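Local coordinates for probable adhesion protein (Pseudomonas aeruginosa PAO1, PDB 6R3Z) that serves as a solute-binding protein of a transport system, binding ferrous iron and other divalent metals, probably for delivery to a membrane transporter, at residues R6-V20 / T55-F69. Residues are numbered along the deposited sequence; the frame is centred on the assembly and turned at random.
Sequences RLRIGITLHPYYSYV and TLDVVVLNGVGHDDF. With NI (nickel (II) ion), chain B.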
# COMPACT_ATOMS: atom_id res chain seq x y z
N ARG A 6 5.91 -16.38 -23.11
CA ARG A 6 6.01 -16.20 -21.65
C ARG A 6 5.50 -14.77 -21.44
O ARG A 6 6.06 -13.84 -22.04
CB ARG A 6 7.46 -16.36 -21.17
CG ARG A 6 7.66 -16.28 -19.67
CD ARG A 6 9.05 -16.71 -19.23
NE ARG A 6 9.04 -17.99 -18.52
CZ ARG A 6 9.51 -19.14 -19.02
NH1 ARG A 6 9.45 -20.25 -18.31
NH2 ARG A 6 10.05 -19.17 -20.24
N LEU A 7 4.41 -14.61 -20.67
CA LEU A 7 3.79 -13.30 -20.43
C LEU A 7 4.75 -12.27 -19.85
O LEU A 7 5.54 -12.58 -18.96
CB LEU A 7 2.62 -13.40 -19.42
CG LEU A 7 1.24 -13.88 -19.86
CD1 LEU A 7 0.28 -13.76 -18.66
CD2 LEU A 7 0.67 -13.03 -20.97
N ARG A 8 4.64 -11.02 -20.32
CA ARG A 8 5.41 -9.91 -19.77
C ARG A 8 4.35 -9.02 -19.11
O ARG A 8 3.50 -8.45 -19.79
CB ARG A 8 6.20 -9.18 -20.87
CG ARG A 8 7.46 -9.96 -21.25
CD ARG A 8 8.37 -9.32 -22.30
NE ARG A 8 8.71 -7.92 -22.00
CZ ARG A 8 9.69 -7.52 -21.19
NH1 ARG A 8 9.93 -6.23 -21.01
NH2 ARG A 8 10.43 -8.41 -20.54
N ILE A 9 4.36 -8.98 -17.77
CA ILE A 9 3.37 -8.29 -16.93
C ILE A 9 3.93 -7.01 -16.29
O ILE A 9 4.84 -7.07 -15.46
CB ILE A 9 2.89 -9.25 -15.81
CG1 ILE A 9 2.44 -10.61 -16.37
CG2 ILE A 9 1.79 -8.60 -14.93
CD1 ILE A 9 2.51 -11.73 -15.26
N GLY A 10 3.30 -5.89 -16.59
CA GLY A 10 3.69 -4.63 -15.98
C GLY A 10 3.01 -4.43 -14.64
O GLY A 10 1.88 -4.88 -14.43
N ILE A 11 3.74 -3.82 -13.70
CA ILE A 11 3.26 -3.46 -12.37
C ILE A 11 3.58 -1.99 -12.11
O ILE A 11 4.48 -1.43 -12.76
CB ILE A 11 3.75 -4.39 -11.24
CG1 ILE A 11 5.30 -4.32 -11.04
CG2 ILE A 11 3.25 -5.83 -11.45
CD1 ILE A 11 5.78 -3.15 -10.09
N THR A 12 2.91 -1.38 -11.11
CA THR A 12 3.08 0.06 -10.88
C THR A 12 3.72 0.43 -9.54
O THR A 12 4.44 1.43 -9.47
CB THR A 12 1.73 0.78 -11.06
OG1 THR A 12 0.86 0.38 -10.01
CG2 THR A 12 1.07 0.49 -12.42
N LEU A 13 3.33 -0.27 -8.47
CA LEU A 13 3.79 -0.01 -7.11
C LEU A 13 4.42 -1.28 -6.53
O LEU A 13 4.04 -2.39 -6.93
CB LEU A 13 2.63 0.45 -6.21
CG LEU A 13 1.75 1.61 -6.75
CD1 LEU A 13 0.47 1.73 -5.97
CD2 LEU A 13 2.51 2.96 -6.72
N HIS A 14 5.37 -1.11 -5.58
CA HIS A 14 6.09 -2.22 -4.95
C HIS A 14 5.19 -3.38 -4.49
O HIS A 14 5.52 -4.52 -4.82
CB HIS A 14 6.97 -1.74 -3.78
CG HIS A 14 8.12 -0.90 -4.21
ND1 HIS A 14 7.94 0.41 -4.61
CD2 HIS A 14 9.43 -1.20 -4.26
CE1 HIS A 14 9.15 0.88 -4.88
NE2 HIS A 14 10.07 -0.06 -4.72
N PRO A 15 4.06 -3.13 -3.77
CA PRO A 15 3.21 -4.27 -3.33
C PRO A 15 2.74 -5.12 -4.49
O PRO A 15 2.73 -6.34 -4.35
CB PRO A 15 2.05 -3.58 -2.61
CG PRO A 15 2.66 -2.31 -2.09
CD PRO A 15 3.50 -1.86 -3.27
N TYR A 16 2.43 -4.49 -5.66
CA TYR A 16 1.96 -5.24 -6.84
C TYR A 16 3.07 -6.09 -7.44
O TYR A 16 2.79 -7.19 -7.89
CB TYR A 16 1.27 -4.34 -7.86
CG TYR A 16 0.03 -3.71 -7.26
CD1 TYR A 16 -1.19 -4.39 -7.23
CD2 TYR A 16 0.11 -2.49 -6.59
CE1 TYR A 16 -2.31 -3.85 -6.59
CE2 TYR A 16 -1.00 -1.94 -5.93
CZ TYR A 16 -2.21 -2.63 -5.93
OH TYR A 16 -3.29 -2.08 -5.26
N TYR A 17 4.34 -5.62 -7.37
CA TYR A 17 5.47 -6.44 -7.80
C TYR A 17 5.48 -7.72 -6.92
O TYR A 17 5.60 -8.84 -7.44
CB TYR A 17 6.82 -5.70 -7.63
CG TYR A 17 7.97 -6.52 -8.17
CD1 TYR A 17 8.60 -7.48 -7.38
CD2 TYR A 17 8.38 -6.40 -9.50
CE1 TYR A 17 9.63 -8.28 -7.89
CE2 TYR A 17 9.40 -7.20 -10.03
CZ TYR A 17 10.01 -8.14 -9.21
OH TYR A 17 11.04 -8.92 -9.68
N SER A 18 5.33 -7.55 -5.59
CA SER A 18 5.30 -8.70 -4.66
C SER A 18 4.14 -9.65 -4.95
O SER A 18 4.36 -10.87 -5.04
CB SER A 18 5.26 -8.21 -3.21
OG SER A 18 6.51 -7.67 -2.81
N TYR A 19 2.93 -9.11 -5.20
CA TYR A 19 1.77 -9.96 -5.50
C TYR A 19 2.04 -10.76 -6.77
O TYR A 19 1.94 -11.98 -6.74
CB TYR A 19 0.49 -9.14 -5.75
CG TYR A 19 -0.04 -8.23 -4.65
CD1 TYR A 19 0.42 -8.34 -3.34
CD2 TYR A 19 -0.98 -7.25 -4.94
CE1 TYR A 19 -0.07 -7.49 -2.33
CE2 TYR A 19 -1.45 -6.38 -3.96
CZ TYR A 19 -1.01 -6.52 -2.66
OH TYR A 19 -1.51 -5.62 -1.74
N VAL A 20 2.36 -10.08 -7.90
CA VAL A 20 2.51 -10.75 -9.20
C VAL A 20 3.66 -11.79 -9.17
O VAL A 20 3.46 -12.92 -9.61
CB VAL A 20 2.60 -9.73 -10.36
CG1 VAL A 20 2.88 -10.42 -11.69
CG2 VAL A 20 1.30 -8.90 -10.45
N THR A 55 6.61 -3.42 -24.90
CA THR A 55 7.15 -4.78 -24.81
C THR A 55 6.30 -5.70 -23.88
O THR A 55 6.63 -6.88 -23.70
CB THR A 55 8.65 -4.76 -24.39
OG1 THR A 55 8.76 -4.47 -23.00
CG2 THR A 55 9.49 -3.76 -25.21
N LEU A 56 5.23 -5.16 -23.29
CA LEU A 56 4.37 -5.88 -22.34
C LEU A 56 3.13 -6.50 -22.96
O LEU A 56 2.70 -6.09 -24.03
CB LEU A 56 3.95 -4.96 -21.17
CG LEU A 56 5.05 -4.17 -20.45
CD1 LEU A 56 4.46 -3.28 -19.38
CD2 LEU A 56 6.08 -5.07 -19.86
N ASP A 57 2.55 -7.51 -22.26
CA ASP A 57 1.33 -8.19 -22.67
C ASP A 57 0.12 -7.75 -21.87
O ASP A 57 -1.02 -7.97 -22.30
CB ASP A 57 1.49 -9.71 -22.52
CG ASP A 57 2.62 -10.22 -23.37
OD1 ASP A 57 2.56 -10.03 -24.62
OD2 ASP A 57 3.59 -10.74 -22.80
N VAL A 58 0.35 -7.24 -20.65
CA VAL A 58 -0.69 -6.84 -19.70
C VAL A 58 -0.10 -5.94 -18.63
O VAL A 58 1.08 -6.09 -18.28
CB VAL A 58 -1.43 -8.07 -19.08
CG1 VAL A 58 -0.46 -9.00 -18.32
CG2 VAL A 58 -2.61 -7.66 -18.19
N VAL A 59 -0.92 -5.00 -18.10
CA VAL A 59 -0.50 -4.16 -16.98
C VAL A 59 -1.49 -4.37 -15.82
O VAL A 59 -2.69 -4.24 -16.02
CB VAL A 59 -0.37 -2.64 -17.33
CG1 VAL A 59 0.08 -1.83 -16.11
CG2 VAL A 59 0.59 -2.40 -18.51
N VAL A 60 -0.97 -4.67 -14.63
CA VAL A 60 -1.74 -4.80 -13.40
C VAL A 60 -1.81 -3.39 -12.78
O VAL A 60 -0.77 -2.73 -12.61
CB VAL A 60 -1.13 -5.83 -12.42
CG1 VAL A 60 -1.82 -5.78 -11.04
CG2 VAL A 60 -1.21 -7.24 -13.01
N LEU A 61 -3.03 -2.94 -12.46
CA LEU A 61 -3.26 -1.61 -11.89
C LEU A 61 -3.95 -1.64 -10.54
O LEU A 61 -4.84 -2.45 -10.29
CB LEU A 61 -4.17 -0.76 -12.82
CG LEU A 61 -3.67 -0.35 -14.21
CD1 LEU A 61 -4.69 0.56 -14.89
CD2 LEU A 61 -2.34 0.36 -14.15
N ASN A 62 -3.57 -0.68 -9.68
CA ASN A 62 -4.23 -0.43 -8.41
C ASN A 62 -5.61 0.13 -8.86
O ASN A 62 -6.66 -0.32 -8.38
CB ASN A 62 -3.42 0.60 -7.58
CG ASN A 62 -4.23 1.29 -6.51
OD1 ASN A 62 -4.79 2.38 -6.73
ND2 ASN A 62 -4.36 0.66 -5.34
N GLY A 63 -5.57 1.07 -9.82
CA GLY A 63 -6.75 1.65 -10.48
C GLY A 63 -7.81 2.32 -9.63
O GLY A 63 -8.91 2.60 -10.13
N VAL A 64 -7.50 2.60 -8.36
CA VAL A 64 -8.46 3.25 -7.45
C VAL A 64 -7.92 4.58 -6.89
O VAL A 64 -8.50 5.15 -5.96
CB VAL A 64 -8.99 2.31 -6.35
CG1 VAL A 64 -9.89 1.22 -6.95
CG2 VAL A 64 -7.86 1.71 -5.50
N GLY A 65 -6.84 5.06 -7.47
CA GLY A 65 -6.28 6.36 -7.09
C GLY A 65 -4.79 6.39 -6.80
O GLY A 65 -4.24 7.48 -6.60
N HIS A 66 -4.12 5.21 -6.72
CA HIS A 66 -2.69 5.23 -6.43
C HIS A 66 -1.77 5.04 -7.64
O HIS A 66 -0.55 5.04 -7.48
CB HIS A 66 -2.28 4.27 -5.29
CG HIS A 66 -1.31 4.93 -4.34
ND1 HIS A 66 -0.11 5.44 -4.78
CD2 HIS A 66 -1.46 5.23 -3.03
CE1 HIS A 66 0.46 5.99 -3.72
NE2 HIS A 66 -0.31 5.90 -2.65
N ASP A 67 -2.32 4.91 -8.84
CA ASP A 67 -1.45 4.80 -10.01
C ASP A 67 -2.08 5.43 -11.26
O ASP A 67 -2.04 4.85 -12.35
CB ASP A 67 -0.94 3.36 -10.25
CG ASP A 67 -2.00 2.29 -10.40
OD1 ASP A 67 -3.21 2.64 -10.42
OD2 ASP A 67 -1.63 1.10 -10.46
N ASP A 68 -2.60 6.67 -11.11
CA ASP A 68 -3.16 7.41 -12.24
C ASP A 68 -2.10 7.62 -13.33
O ASP A 68 -2.43 7.53 -14.52
CB ASP A 68 -3.72 8.77 -11.78
CG ASP A 68 -4.94 8.66 -10.87
OD1 ASP A 68 -5.60 7.60 -10.88
OD2 ASP A 68 -5.25 9.65 -10.17
N PHE A 69 -0.82 7.82 -12.93
CA PHE A 69 0.31 7.98 -13.85
C PHE A 69 0.37 6.85 -14.86
O PHE A 69 0.67 7.09 -16.03
CB PHE A 69 1.66 8.10 -13.10
CG PHE A 69 2.09 6.92 -12.25
CD1 PHE A 69 2.78 5.85 -12.81
CD2 PHE A 69 1.84 6.91 -10.89
CE1 PHE A 69 3.19 4.77 -12.03
CE2 PHE A 69 2.26 5.83 -10.10
CZ PHE A 69 2.93 4.76 -10.67
NI NI B . 0.07 7.15 -0.79
O HOH W 1 5.25 -12.18 -24.27
O HOH W 2 0.55 -2.54 -10.23
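Two neighbouring parallel strands in the N-terminal sheet of a metal-binding transport protein, 8-11 and 58-61, meet here, and the loop after 58-61 carries a ligand of the nickel site. Gly10 is held on both its polar atoms: N donates to Val58 O (2.8 Å) and O accepts from Val60 N (2.9 Å). Near Arg8, Asp57 OD2 takes Arg8 N on its anti lone pair, while Arg8 O receives Asp57 N. The Arg8 chain, bent at chi3 (50°), turns its guanidinium side-on to Thr55; NE reaches Thr55 O at 2.9 Å from above the carbonyl plane, NH1 reaches Thr55 OG1. Ile9 CG2 and Val20 CG2 both pack on Val60 CG2; Val20 lies on helix 14-24, the connection from strand 8-11 to strand 29-32, giving the order 29-32, 8-11, 58-61, 84-86 of a Rossmann-like lobe in this solute-binding family. Beyond the strands, a water joins Thr12 N to Val60 O. Thr12 OG1, set between backbone N and carbonyl carbon (chi1 68°), donates to the anti lone pair of Asp67 OD2 (2.6 Å); on the syn side that oxygen also receives Asn62 N, and with Gly63 N on OD1 both oxygens of Asp67 are gripped, which holds the carboxylate's rotation. Asn62 ND2 donates in its amide plane to Tyr16 OH (2.9 Å), which also bonds Gln122, while Asn62 OD1 closes an Asx turn with Val64 N and takes His66 N from the opposite face. Leu13 CD1 packs against His66 CB at 3.8 Å, and His66 NE2 binds nickel at 2.3 Å alongside His41, His111, His177, His199 and His250.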